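Local coordinates for protein hydrogenase maturation factor (Thermoanaerobacter tengcongensis, PDB 3VTH) that probably uses carbamoyl phosphate and ATP to carbamoylate the C-terminal cysteine of HypE in the maturation of [NiFe]-hydrogenases, at residues F201-E204 against I205-V208; M255-D258 against V259-K263; K434-N437 against Y438-E441; Y566-F569 against V570-D574; R712-E715 against K716-S720. One frame throughout, in Å; residues are numbered along the deposited sequence.

Interaction 1 (F201-E204 against I205-V208); sequences FDDE and IKCV
Lys206 N donates to Asp203 OD1 at 3.1 Å, nearly straight at 167°, the side-chain bond of an N-cap at the start of helix 204-213. The chi1 of 81° sets Asp203 CG between its own backbone N and carbonyl carbon, turning the carboxylate back over the first turn. A water shares the cap: it accepts from Ile205 N at 2.9 Å and gives a weak bond to the same OD1. Asp203 OD2 serves charge instead, standing 4.0 Å from Lys206 NZ in a long salt bridge, with Arg130 as a further, weak ion-pair partner. Without this carboxylate, as with an alanine here, Lys206 N would probably lose its capping acceptor and the lysine ammonium its distant mate. The backbone helix begins directly behind the cap, Cys207 N reaching Asp203 O at 3.0 Å and Val208 N reaching Glu204 O. Inward, Ile205 and Val208 pack on Leu317 of helix 312-320 and Leu356 of strand 354-358. Cys207 forms a disulfide with Cys200, tying the helix to the loop that leads into it. Cys207 SG lies 3.4 Å from Asp202 O, while Asp202 CB rests 3.9 Å from Lys206 CB.

Interaction 2 (M255-D258 against V259-K263); sequences MMRD and VEEVK
An N-terminal helix cap joins the end of strand 254-255 to helix 259-265 in the YrdC-like (Sua5/YciO/YrdC) part of the protein, and a carboxylate on each side of it accepts a backbone N-H from the other. Asp258, the N-cap residue, accepts from Glu261 N through OD1 at 2.9 Å, the donor lying nearly on the extension of the C-O bond. Its chi1 of 56° folds the carboxylate back over the helix start. In the reverse direction Glu261 OE1 takes the backbone N-H of Arg257, also at 2.9 Å and almost straight at 170°. With CG anti to the backbone N (chi1 -178°) and an extended chain, Glu261 reaches back along the incoming loop to that amide. A water donates to Asp258 OD1 at 2.7 Å and makes a weak bond to Glu260 OE1.

The aliphatic part of Arg257 crosses Glu261 at about a right angle, Arg257 CG 3.4 Å from Glu261 OE1. The guanidinium itself goes elsewhere, to the carbonyls of Met318 and Ile321. On the inner side, Met256 SD lies 3.7 Å from Val262 CA, and Met256 CB meets Val262 CG2 at 3.9 Å; both residues also touch Val306 of strand 303-307. Val262 N closes the first turn on Asp258 O.

The Asp258 carboxylate thus stands at the positive end of the helix dipole, which would be expected to stabilise its negative charge, while Glu261 satisfies an amide that precedes the helix and so fixes the loop against the first turn.

Interaction 3 (K434-N437 against Y438-E441); sequences KAFN and YYIE
Phe436 presents one ring face to Ile440, whose CG1 sits 3.7 Å above the plane, displaced toward the rim, in a CH-pi contact 4.0 Å from the ring centroid. Ile440 CD1 continues over the same ring and comes 3.7 Å from Phe436 CZ. The chi1 of -171° places the Phe436 ring beside its own carbonyl carbon, leaning toward the following turn. Tyr439 meets it differently: the two rings are nearly parallel, 28° apart, but slid so far that they barely overlap, with centroids 5.9 Å apart and CE2 of Phe436 4.1 Å from CD1 of Tyr439. These three residues belong to helix 433-449 of the Kae1-like domain, and all three touch helix 466-473, Phe436 and Ile440 both meeting Tyr470. Regular i to i+4 bonds run beneath them. Tyr438 leaves from another side and bonds through OH to His425; its side chain is about 5 Å from that of Asp367, a magnesium ligand that does not hold the ion in this model. Tyr439 OH bonds to Val405 O. Dispersion between Phe436 and Ile440 thus builds an apolar ridge against the neighbouring helix, whereas each tyrosine hydroxyl ties its ring to a separate part of the fold.

Interaction 4 (Y566-F569 against V570-D574); sequences YKNF and VEQVD
This is an intrahelical contact along the short helix 567-572, at the periphery of the second Kae1-like subdomain, polar on one side and apolar on the other. Lys567 and Glu571 form a salt bridge in which NZ gives OE1 a weak bond at 3.3 Å; the lysine chain runs extended and bends only at its last torsion (chi4 -77°), while Lys567 CG lies 3.8 Å from the carboxylate carbon CD. Alongside, Gln572 NE2 makes a weak bond back to Asn568 O at 3.4 Å. Val570 supplies the apolar side: CG1 lies 4.0 Å from Phe569 CD2 and 4.3 Å from Tyr566 CB, and CG2 rests 3.3 Å from Lys567 O. With an alanine here, the CG1 methyl between Tyr566 CB and the Phe569 ring is lost, which is likely to leave a small gap there. Phe569 packs on Tyr552, Ala555 and Leu556 of helix 551-559, while Tyr566 bonds through OH to Glu650. Val570 N meets Tyr566 O at 3.0 Å, but Gln572 N turns to Phe569 O, three residues back, from well above the carbonyl plane. Such an i to i+3 bond is typical of the tightened last turn of a helix, with Val573 between it and Asp574, the N-cap of helix 575-587.

Interaction 5 (R712-E715 against K716-S720); sequences RLIE and KLSLS
Leu713 and Leu717 lie side by side on one flank of their helix, pointing the same way, with CG of the first 3.9 Å from CD1 of the second. Their first torsions differ: Leu713 has CG anti to the backbone N (chi1 -157°), whereas Leu717 has it anti to the carbonyl carbon (chi1 -70°), which lays its CG over Leu713 O at 3.2 Å. Ser718 bends its hydroxyl back on the helix instead. OG donates to Ile714 O at 2.9 Å, and Ser718 N reaches the same oxygen at 2.9 Å from the opposite face of the carbonyl plane, so one acceptor is gripped twice. The helix, 707-719, is the crossover of a beta-alpha-beta unit between the parallel strands 696-700 and 723-726. Leu713 touches Leu699 and Leu717 touches Val697 of the first strand, and the two also meet Thr681, Tyr682 and Ala685 of helix 666-692; Ile714 and Ser718 touch Val724 of the second strand. The charged chains turn elsewhere: Arg712 forms a salt bridge with Glu632, Glu715 with Arg711, and Lys716 bonds to Asn679 and makes a cation-pi contact with Tyr682. Near the helix end, Leu719 N still bonds to Glu715 O at 2.9 Å, and Leu719 CG lies 3.2 Å from that oxygen.

All five contacts are local, none touches another, and each is partly buried. Interactions 1 and 2 are aspartate N-caps, each with a bridging water, and both lean on strands of the same mixed sheet; a disulfide reinforces the first, whose buried Ile205, Cys207 and Val208 lie under a partly exposed cap, and a returning glutamate the second. Interaction 3 lies in the first turns of its helix and interaction 5 at the end of its own; both rely on apolar pairs, a ring with isoleucine and two leucines. Interaction 4, its centre about 40 Å from the chain's centre, sets an exposed salt bridge against a buried phenylalanine in the same subdomain as interaction 5.

Interaction 1 (F201-E204 against I205-V208)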
loop_
_atom_site.group_PDB
_atom_site.type_symbol
_atom_site.label_atom_id
_atom_site.label_comp_id
_atom_site.label_asym_id
_atom_site.label_seq_id
_atom_site.Cartn_x
_atom_site.Cartn_y
_atom_site.Cartn_z
ATOM N N PHE A 201 37.537 -8.015 -8.235
ATOM C CA PHE A 201 38.273 -8.686 -7.185
ATOM C C PHE A 201 37.949 -8.119 -5.800
ATOM O O PHE A 201 38.438 -8.625 -4.794
ATOM C CB PHE A 201 39.774 -8.666 -7.494
ATOM C CG PHE A 201 40.156 -9.518 -8.689
ATOM C CD1 PHE A 201 40.571 -10.833 -8.517
ATOM C CD2 PHE A 201 40.075 -9.006 -9.986
ATOM C CE1 PHE A 201 40.926 -11.631 -9.618
ATOM C CE2 PHE A 201 40.424 -9.792 -11.097
ATOM C CZ PHE A 201 40.853 -11.110 -10.909
ATOM N N ASP A 202 37.111 -7.083 -5.762
ATOM C CA ASP A 202 36.674 -6.474 -4.502
ATOM C C ASP A 202 35.548 -7.284 -3.849
ATOM O O ASP A 202 35.035 -8.247 -4.438
ATOM C CB ASP A 202 36.206 -5.027 -4.738
ATOM C CG ASP A 202 37.321 -4.118 -5.216
ATOM O OD1 ASP A 202 38.477 -4.315 -4.799
ATOM O OD2 ASP A 202 37.044 -3.200 -6.011
ATOM N N ASP A 203 35.151 -6.894 -2.640
ATOM C CA ASP A 203 33.982 -7.521 -2.027
ATOM C C ASP A 203 32.702 -7.117 -2.782
ATOM O O ASP A 203 32.682 -6.081 -3.451
ATOM C CB ASP A 203 33.944 -7.322 -0.496
ATOM C CG ASP A 203 33.392 -5.954 -0.047
ATOM O OD1 ASP A 203 32.432 -5.413 -0.636
ATOM O OD2 ASP A 203 33.911 -5.439 0.972
ATOM N N GLU A 204 31.667 -7.956 -2.709
ATOM C CA GLU A 204 30.461 -7.808 -3.553
ATOM C C GLU A 204 29.821 -6.421 -3.517
ATOM O O GLU A 204 29.476 -5.871 -4.565
ATOM C CB GLU A 204 29.407 -8.880 -3.229
ATOM C CG GLU A 204 29.771 -10.305 -3.669
ATOM C CD GLU A 204 30.747 -11.009 -2.725
ATOM O OE1 GLU A 204 31.114 -10.428 -1.674
ATOM O OE2 GLU A 204 31.150 -12.155 -3.038
ATOM N N ILE A 205 29.656 -5.857 -2.321
ATOM C CA ILE A 205 29.070 -4.517 -2.176
ATOM C C ILE A 205 29.906 -3.437 -2.887
ATOM O O ILE A 205 29.355 -2.539 -3.527
ATOM C CB ILE A 205 28.872 -4.115 -0.697
ATOM C CG1 ILE A 205 27.943 -5.100 0.033
ATOM C CG2 ILE A 205 28.303 -2.681 -0.593
ATOM C CD1 ILE A 205 26.484 -5.148 -0.475
ATOM N N LYS A 206 31.227 -3.530 -2.757
ATOM C CA LYS A 206 32.137 -2.614 -3.441
ATOM C C LYS A 206 32.049 -2.761 -4.964
ATOM O O LYS A 206 32.176 -1.785 -5.684
ATOM C CB LYS A 206 33.577 -2.836 -2.968
ATOM C CG LYS A 206 34.464 -1.600 -3.042
ATOM C CD LYS A 206 35.590 -1.654 -1.975
ATOM C CE LYS A 206 34.971 -1.784 -0.556
ATOM N NZ LYS A 206 35.966 -2.051 0.520
ATOM N N CYS A 207 31.837 -3.985 -5.449
ATOM C CA CYS A 207 31.640 -4.201 -6.883
ATOM C C CYS A 207 30.391 -3.451 -7.391
ATOM O O CYS A 207 30.399 -2.868 -8.486
ATOM C CB CYS A 207 31.547 -5.700 -7.197
ATOM S SG CYS A 207 33.030 -6.684 -6.770
ATOM N N VAL A 208 29.338 -3.479 -6.576
ATOM C CA VAL A 208 28.083 -2.766 -6.851
ATOM C C VAL A 208 28.299 -1.256 -6.859
ATOM O O VAL A 208 27.893 -0.578 -7.810
ATOM C CB VAL A 208 26.979 -3.166 -5.846
ATOM C CG1 VAL A 208 25.737 -2.253 -5.963
ATOM C CG2 VAL A 208 26.593 -4.613 -6.065
HETATM O O HOH W 1 30.347 -7.265 0.121
#

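Interaction 2 (M255-D258 against V259-K263)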
loop_
_atom_site.group_PDB
_atom_site.type_symbol
_atom_site.label_atom_id
_atom_site.label_comp_id
_atom_site.label_asym_id
_atom_site.label_seq_id
_atom_site.Cartn_x
_atom_site.Cartn_y
_atom_site.Cartn_z
ATOM N N MET A 255 16.339 6.070 -2.885
ATOM C CA MET A 255 16.823 5.764 -1.556
ATOM C C MET A 255 17.910 6.751 -1.150
ATOM O O MET A 255 18.858 6.971 -1.898
ATOM C CB MET A 255 17.381 4.339 -1.484
ATOM C CG MET A 255 17.842 3.962 -0.083
ATOM S SD MET A 255 18.419 2.251 0.053
ATOM C CE MET A 255 16.871 1.364 0.011
ATOM N N MET A 256 17.770 7.332 0.033
ATOM C CA MET A 256 18.798 8.213 0.587
ATOM C C MET A 256 19.318 7.634 1.892
ATOM O O MET A 256 18.666 6.781 2.484
ATOM C CB MET A 256 18.226 9.607 0.804
ATOM C CG MET A 256 17.678 10.192 -0.491
ATOM S SD MET A 256 17.448 11.962 -0.395
ATOM C CE MET A 256 16.620 12.248 -1.957
ATOM N N ARG A 257 20.480 8.098 2.338
ATOM C CA ARG A 257 21.178 7.446 3.443
ATOM C C ARG A 257 20.534 7.688 4.805
ATOM O O ARG A 257 20.512 6.785 5.637
ATOM C CB ARG A 257 22.672 7.819 3.445
ATOM C CG ARG A 257 22.965 9.262 3.780
ATOM C CD ARG A 257 24.284 9.749 3.168
ATOM N NE ARG A 257 25.449 9.013 3.658
ATOM C CZ ARG A 257 26.156 8.148 2.927
ATOM N NH1 ARG A 257 25.833 7.906 1.654
ATOM N NH2 ARG A 257 27.198 7.532 3.469
ATOM N N ASP A 258 19.996 8.890 5.025
ATOM C CA ASP A 258 19.401 9.258 6.321
ATOM C C ASP A 258 18.520 10.494 6.192
ATOM O O ASP A 258 18.462 11.113 5.115
ATOM C CB ASP A 258 20.487 9.481 7.401
ATOM C CG ASP A 258 21.528 10.522 6.997
ATOM O OD1 ASP A 258 21.215 11.449 6.215
ATOM O OD2 ASP A 258 22.670 10.415 7.475
ATOM N N VAL A 259 17.859 10.870 7.290
ATOM C CA VAL A 259 16.922 11.995 7.273
ATOM C C VAL A 259 17.629 13.305 6.919
ATOM O O VAL A 259 17.067 14.138 6.211
ATOM C CB VAL A 259 16.114 12.127 8.601
ATOM C CG1 VAL A 259 15.196 13.352 8.552
ATOM C CG2 VAL A 259 15.262 10.866 8.828
ATOM N N GLU A 260 18.863 13.468 7.395
ATOM C CA GLU A 260 19.664 14.643 7.051
ATOM C C GLU A 260 19.801 14.810 5.526
ATOM O O GLU A 260 19.626 15.913 5.010
ATOM C CB GLU A 260 21.044 14.620 7.725
ATOM C CG GLU A 260 21.751 15.984 7.656
ATOM C CD GLU A 260 23.201 15.985 8.141
ATOM O OE1 GLU A 260 23.860 14.922 8.173
ATOM O OE2 GLU A 260 23.698 17.079 8.474
ATOM N N GLU A 261 20.120 13.726 4.818
ATOM C CA GLU A 261 20.214 13.777 3.366
ATOM C C GLU A 261 18.856 14.139 2.735
ATOM O O GLU A 261 18.788 14.987 1.854
ATOM C CB GLU A 261 20.772 12.467 2.788
ATOM C CG GLU A 261 20.919 12.511 1.269
ATOM C CD GLU A 261 21.850 11.466 0.678
ATOM O OE1 GLU A 261 21.623 10.245 0.841
ATOM O OE2 GLU A 261 22.816 11.883 0.009
ATOM N N VAL A 262 17.781 13.516 3.208
ATOM C CA VAL A 262 16.446 13.784 2.663
ATOM C C VAL A 262 16.093 15.273 2.766
ATOM O O VAL A 262 15.560 15.852 1.817
ATOM C CB VAL A 262 15.359 12.911 3.342
ATOM C CG1 VAL A 262 13.981 13.174 2.732
ATOM C CG2 VAL A 262 15.698 11.445 3.201
ATOM N N LYS A 263 16.430 15.889 3.902
ATOM C CA LYS A 263 16.109 17.302 4.167
ATOM C C LYS A 263 16.811 18.274 3.215
ATOM O O LYS A 263 16.422 19.449 3.141
ATOM C CB LYS A 263 16.465 17.685 5.610
ATOM C CG LYS A 263 15.690 16.948 6.693
ATOM C CD LYS A 263 14.629 17.823 7.290
ATOM C CE LYS A 263 14.773 17.896 8.807
ATOM N NZ LYS A 263 14.551 16.580 9.477
HETATM O O HOH W 2 23.425 12.871 5.420
#

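Interaction 3 (K434-N437 against Y438-E441)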
loop_
_atom_site.group_PDB
_atom_site.type_symbol
_atom_site.label_atom_id
_atom_site.label_comp_id
_atom_site.label_asym_id
_atom_site.label_seq_id
_atom_site.Cartn_x
_atom_site.Cartn_y
_atom_site.Cartn_z
ATOM N N LYS A 434 0.601 -12.187 -17.346
ATOM C CA LYS A 434 1.642 -12.380 -16.336
ATOM C C LYS A 434 1.196 -11.819 -14.991
ATOM O O LYS A 434 1.426 -12.427 -13.962
ATOM C CB LYS A 434 2.945 -11.717 -16.773
ATOM C CG LYS A 434 3.781 -12.573 -17.684
ATOM C CD LYS A 434 4.782 -11.714 -18.408
ATOM C CE LYS A 434 4.395 -11.506 -19.859
ATOM N NZ LYS A 434 4.809 -12.695 -20.654
ATOM N N ALA A 435 0.541 -10.664 -15.026
ATOM C CA ALA A 435 -0.033 -10.066 -13.832
ATOM C C ALA A 435 -1.138 -10.971 -13.279
ATOM O O ALA A 435 -1.210 -11.208 -12.068
ATOM C CB ALA A 435 -0.570 -8.695 -14.145
ATOM N N PHE A 436 -1.972 -11.490 -14.173
ATOM C CA PHE A 436 -3.064 -12.368 -13.778
ATOM C C PHE A 436 -2.579 -13.674 -13.164
ATOM O O PHE A 436 -3.113 -14.110 -12.142
ATOM C CB PHE A 436 -4.005 -12.651 -14.954
ATOM C CG PHE A 436 -5.268 -13.367 -14.556
ATOM C CD1 PHE A 436 -5.454 -14.704 -14.884
ATOM C CD2 PHE A 436 -6.265 -12.700 -13.837
ATOM C CE1 PHE A 436 -6.629 -15.377 -14.511
ATOM C CE2 PHE A 436 -7.436 -13.361 -13.454
ATOM C CZ PHE A 436 -7.623 -14.691 -13.798
ATOM N N ASN A 437 -1.569 -14.298 -13.779
ATOM C CA ASN A 437 -0.998 -15.542 -13.233
ATOM C C ASN A 437 -0.480 -15.354 -11.810
ATOM O O ASN A 437 -0.686 -16.208 -10.945
ATOM C CB ASN A 437 0.129 -16.090 -14.118
ATOM C CG ASN A 437 -0.369 -16.640 -15.434
ATOM O OD1 ASN A 437 0.421 -16.871 -16.353
ATOM N ND2 ASN A 437 -1.679 -16.860 -15.541
ATOM N N TYR A 438 0.190 -14.229 -11.592
ATOM C CA TYR A 438 0.716 -13.831 -10.295
ATOM C C TYR A 438 -0.396 -13.560 -9.266
ATOM O O TYR A 438 -0.337 -14.053 -8.131
ATOM C CB TYR A 438 1.600 -12.612 -10.487
ATOM C CG TYR A 438 2.076 -11.921 -9.234
ATOM C CD1 TYR A 438 1.953 -10.540 -9.108
ATOM C CD2 TYR A 438 2.672 -12.632 -8.177
ATOM C CE1 TYR A 438 2.403 -9.870 -7.969
ATOM C CE2 TYR A 438 3.106 -11.962 -7.011
ATOM C CZ TYR A 438 2.980 -10.591 -6.925
ATOM O OH TYR A 438 3.418 -9.895 -5.813
ATOM N N TYR A 439 -1.400 -12.791 -9.673
ATOM C CA TYR A 439 -2.621 -12.632 -8.889
ATOM C C TYR A 439 -3.190 -13.983 -8.447
ATOM O O TYR A 439 -3.433 -14.191 -7.270
ATOM C CB TYR A 439 -3.630 -11.877 -9.742
ATOM C CG TYR A 439 -5.026 -11.713 -9.219
ATOM C CD1 TYR A 439 -6.055 -12.503 -9.713
ATOM C CD2 TYR A 439 -5.342 -10.710 -8.306
ATOM C CE1 TYR A 439 -7.376 -12.316 -9.298
ATOM C CE2 TYR A 439 -6.662 -10.514 -7.873
ATOM C CZ TYR A 439 -7.676 -11.338 -8.378
ATOM O OH TYR A 439 -8.996 -11.181 -7.985
ATOM N N ILE A 440 -3.378 -14.895 -9.397
ATOM C CA ILE A 440 -3.971 -16.215 -9.119
ATOM C C ILE A 440 -3.184 -16.998 -8.088
ATOM O O ILE A 440 -3.770 -17.577 -7.176
ATOM C CB ILE A 440 -4.136 -17.075 -10.409
ATOM C CG1 ILE A 440 -5.246 -16.506 -11.280
ATOM C CG2 ILE A 440 -4.440 -18.542 -10.065
ATOM C CD1 ILE A 440 -6.438 -16.026 -10.503
ATOM N N GLU A 441 -1.861 -16.989 -8.231
ATOM C CA GLU A 441 -0.961 -17.695 -7.328
ATOM C C GLU A 441 -0.942 -17.081 -5.922
ATOM O O GLU A 441 -0.794 -17.797 -4.928
ATOM C CB GLU A 441 0.470 -17.747 -7.896
ATOM C CG GLU A 441 1.413 -16.581 -7.437
ATOM C CD GLU A 441 2.906 -16.942 -7.453
ATOM O OE1 GLU A 441 3.247 -18.127 -7.703
ATOM O OE2 GLU A 441 3.749 -16.037 -7.216
#

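Interaction 4 (Y566-F569 against V570-D574)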
loop_
_atom_site.group_PDB
_atom_site.type_symbol
_atom_site.label_atom_id
_atom_site.label_comp_id
_atom_site.label_asym_id
_atom_site.label_seq_id
_atom_site.Cartn_x
_atom_site.Cartn_y
_atom_site.Cartn_z
ATOM N N TYR A 566 -14.181 27.405 -27.827
ATOM C CA TYR A 566 -12.803 27.046 -27.477
ATOM C C TYR A 566 -11.874 27.059 -28.704
ATOM O O TYR A 566 -11.073 26.142 -28.911
ATOM C CB TYR A 566 -12.791 25.670 -26.788
ATOM C CG TYR A 566 -13.680 25.581 -25.549
ATOM C CD1 TYR A 566 -13.150 25.810 -24.271
ATOM C CD2 TYR A 566 -15.036 25.267 -25.656
ATOM C CE1 TYR A 566 -13.949 25.737 -23.137
ATOM C CE2 TYR A 566 -15.849 25.192 -24.528
ATOM C CZ TYR A 566 -15.296 25.421 -23.273
ATOM O OH TYR A 566 -16.078 25.350 -22.151
ATOM N N LYS A 567 -11.986 28.115 -29.506
ATOM C CA LYS A 567 -11.295 28.219 -30.796
ATOM C C LYS A 567 -9.806 27.858 -30.774
ATOM O O LYS A 567 -9.374 27.008 -31.549
ATOM C CB LYS A 567 -11.502 29.618 -31.396
ATOM C CG LYS A 567 -10.696 29.924 -32.665
ATOM C CD LYS A 567 -10.988 31.358 -33.158
ATOM C CE LYS A 567 -10.211 31.725 -34.426
ATOM N NZ LYS A 567 -8.780 32.055 -34.156
ATOM N N ASN A 568 -9.038 28.514 -29.898
ATOM C CA ASN A 568 -7.580 28.351 -29.834
ATOM C C ASN A 568 -7.178 26.904 -29.535
ATOM O O ASN A 568 -6.244 26.377 -30.150
ATOM C CB ASN A 568 -6.979 29.279 -28.766
ATOM C CG ASN A 568 -5.472 29.441 -28.904
ATOM O OD1 ASN A 568 -4.989 30.061 -29.852
ATOM N ND2 ASN A 568 -4.723 28.909 -27.949
ATOM N N PHE A 569 -7.872 26.281 -28.580
ATOM C CA PHE A 569 -7.678 24.870 -28.290
ATOM C C PHE A 569 -8.035 23.967 -29.483
ATOM O O PHE A 569 -7.228 23.125 -29.880
ATOM C CB PHE A 569 -8.467 24.431 -27.041
ATOM C CG PHE A 569 -8.441 22.950 -26.816
ATOM C CD1 PHE A 569 -7.310 22.337 -26.273
ATOM C CD2 PHE A 569 -9.534 22.160 -27.168
ATOM C CE1 PHE A 569 -7.260 20.959 -26.079
ATOM C CE2 PHE A 569 -9.508 20.774 -26.964
ATOM C CZ PHE A 569 -8.362 20.171 -26.425
ATOM N N VAL A 570 -9.236 24.120 -30.037
ATOM C CA VAL A 570 -9.675 23.211 -31.109
ATOM C C VAL A 570 -8.823 23.348 -32.385
ATOM O O VAL A 570 -8.547 22.364 -33.063
ATOM C CB VAL A 570 -11.214 23.311 -31.431
ATOM C CG1 VAL A 570 -12.060 23.086 -30.173
ATOM C CG2 VAL A 570 -11.561 24.633 -32.042
ATOM N N GLU A 571 -8.381 24.568 -32.686
ATOM C CA GLU A 571 -7.518 24.811 -33.849
ATOM C C GLU A 571 -6.176 24.089 -33.824
ATOM O O GLU A 571 -5.597 23.851 -34.884
ATOM C CB GLU A 571 -7.303 26.304 -34.056
ATOM C CG GLU A 571 -8.447 26.949 -34.798
ATOM C CD GLU A 571 -8.211 28.418 -35.082
ATOM O OE1 GLU A 571 -7.382 29.049 -34.380
ATOM O OE2 GLU A 571 -8.864 28.940 -36.009
ATOM N N GLN A 572 -5.704 23.744 -32.622
ATOM C CA GLN A 572 -4.457 23.003 -32.428
ATOM C C GLN A 572 -4.631 21.529 -32.763
ATOM O O GLN A 572 -3.651 20.835 -33.032
ATOM C CB GLN A 572 -3.982 23.094 -30.972
ATOM C CG GLN A 572 -3.434 24.456 -30.535
ATOM C CD GLN A 572 -3.035 24.452 -29.060
ATOM O OE1 GLN A 572 -1.910 24.089 -28.706
ATOM N NE2 GLN A 572 -3.963 24.849 -28.195
ATOM N N VAL A 573 -5.867 21.038 -32.710
ATOM C CA VAL A 573 -6.128 19.659 -33.117
ATOM C C VAL A 573 -6.073 19.556 -34.643
ATOM O O VAL A 573 -6.589 20.427 -35.370
ATOM C CB VAL A 573 -7.446 19.080 -32.493
ATOM C CG1 VAL A 573 -7.643 17.613 -32.874
ATOM C CG2 VAL A 573 -7.389 19.191 -30.979
ATOM N N ASP A 574 -5.382 18.518 -35.116
ATOM C CA ASP A 574 -5.293 18.218 -36.544
ATOM C C ASP A 574 -6.712 18.132 -37.103
ATOM O O ASP A 574 -7.584 17.467 -36.527
ATOM C CB ASP A 574 -4.501 16.918 -36.774
ATOM C CG ASP A 574 -4.580 16.415 -38.215
ATOM O OD1 ASP A 574 -5.310 15.426 -38.447
ATOM O OD2 ASP A 574 -3.926 16.994 -39.113
#

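Interaction 5 (R712-E715 against K716-S720)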
loop_
_atom_site.group_PDB
_atom_site.type_symbol
_atom_site.label_atom_id
_atom_site.label_comp_id
_atom_site.label_asym_id
_atom_site.label_seq_id
_atom_site.Cartn_x
_atom_site.Cartn_y
_atom_site.Cartn_z
ATOM N N ARG A 712 -8.192 20.318 1.977
ATOM C CA ARG A 712 -9.080 21.464 1.947
ATOM C C ARG A 712 -10.523 21.067 2.217
ATOM O O ARG A 712 -11.235 21.766 2.922
ATOM C CB ARG A 712 -8.946 22.162 0.601
ATOM C CG ARG A 712 -7.784 23.103 0.559
ATOM C CD ARG A 712 -8.369 24.449 0.867
ATOM N NE ARG A 712 -7.398 25.473 1.142
ATOM C CZ ARG A 712 -7.622 26.766 0.951
ATOM N NH1 ARG A 712 -8.779 27.186 0.437
ATOM N NH2 ARG A 712 -6.668 27.628 1.249
ATOM N N LEU A 713 -10.939 19.929 1.667
ATOM C CA LEU A 713 -12.299 19.449 1.866
ATOM C C LEU A 713 -12.493 18.978 3.296
ATOM O O LEU A 713 -13.491 19.315 3.914
ATOM C CB LEU A 713 -12.646 18.349 0.853
ATOM C CG LEU A 713 -14.101 18.054 0.494
ATOM C CD1 LEU A 713 -14.983 19.296 0.331
ATOM C CD2 LEU A 713 -14.102 17.207 -0.792
ATOM N N ILE A 714 -11.526 18.238 3.835
ATOM C CA ILE A 714 -11.589 17.831 5.235
ATOM C C ILE A 714 -11.667 19.063 6.150
ATOM O O ILE A 714 -12.476 19.105 7.074
ATOM C CB ILE A 714 -10.393 16.941 5.662
ATOM C CG1 ILE A 714 -10.479 15.544 5.042
ATOM C CG2 ILE A 714 -10.311 16.828 7.203
ATOM C CD1 ILE A 714 -9.228 14.668 5.317
ATOM N N GLU A 715 -10.831 20.065 5.891
ATOM C CA GLU A 715 -10.835 21.279 6.711
ATOM C C GLU A 715 -12.169 22.019 6.622
ATOM O O GLU A 715 -12.779 22.317 7.655
ATOM C CB GLU A 715 -9.689 22.207 6.327
ATOM C CG GLU A 715 -8.289 21.684 6.728
ATOM C CD GLU A 715 -7.157 22.551 6.180
ATOM O OE1 GLU A 715 -7.439 23.588 5.545
ATOM O OE2 GLU A 715 -5.985 22.211 6.397
ATOM N N LYS A 716 -12.619 22.291 5.394
ATOM C CA LYS A 716 -13.842 23.061 5.171
ATOM C C LYS A 716 -15.078 22.389 5.793
ATOM O O LYS A 716 -15.889 23.046 6.445
ATOM C CB LYS A 716 -14.068 23.317 3.680
ATOM C CG LYS A 716 -15.053 24.441 3.438
ATOM C CD LYS A 716 -15.267 24.754 1.971
ATOM C CE LYS A 716 -15.878 26.145 1.864
ATOM N NZ LYS A 716 -16.502 26.382 0.543
ATOM N N LEU A 717 -15.187 21.078 5.595
ATOM C CA LEU A 717 -16.293 20.296 6.130
ATOM C C LEU A 717 -16.234 20.223 7.650
ATOM O O LEU A 717 -17.274 20.337 8.316
ATOM C CB LEU A 717 -16.291 18.883 5.526
ATOM C CG LEU A 717 -16.664 18.695 4.050
ATOM C CD1 LEU A 717 -16.257 17.289 3.596
ATOM C CD2 LEU A 717 -18.169 18.929 3.839
ATOM N N SER A 718 -15.028 20.035 8.193
ATOM C CA SER A 718 -14.824 20.003 9.647
ATOM C C SER A 718 -15.205 21.319 10.307
ATOM O O SER A 718 -15.801 21.322 11.382
ATOM C CB SER A 718 -13.378 19.637 10.015
ATOM O OG SER A 718 -13.127 18.261 9.767
ATOM N N LEU A 719 -14.882 22.433 9.657
ATOM C CA LEU A 719 -15.231 23.748 10.188
ATOM C C LEU A 719 -16.744 23.971 10.208
ATOM O O LEU A 719 -17.226 24.816 10.949
ATOM C CB LEU A 719 -14.540 24.878 9.412
ATOM C CG LEU A 719 -13.007 24.981 9.440
ATOM C CD1 LEU A 719 -12.521 26.058 8.464
ATOM C CD2 LEU A 719 -12.470 25.250 10.838
ATOM N N SER A 720 -17.475 23.211 9.388
ATOM C CA SER A 720 -18.944 23.277 9.351
ATOM C C SER A 720 -19.624 22.174 10.159
ATOM O O SER A 720 -20.819 21.904 9.985
ATOM C CB SER A 720 -19.453 23.264 7.910
ATOM O OG SER A 720 -19.299 24.555 7.339
#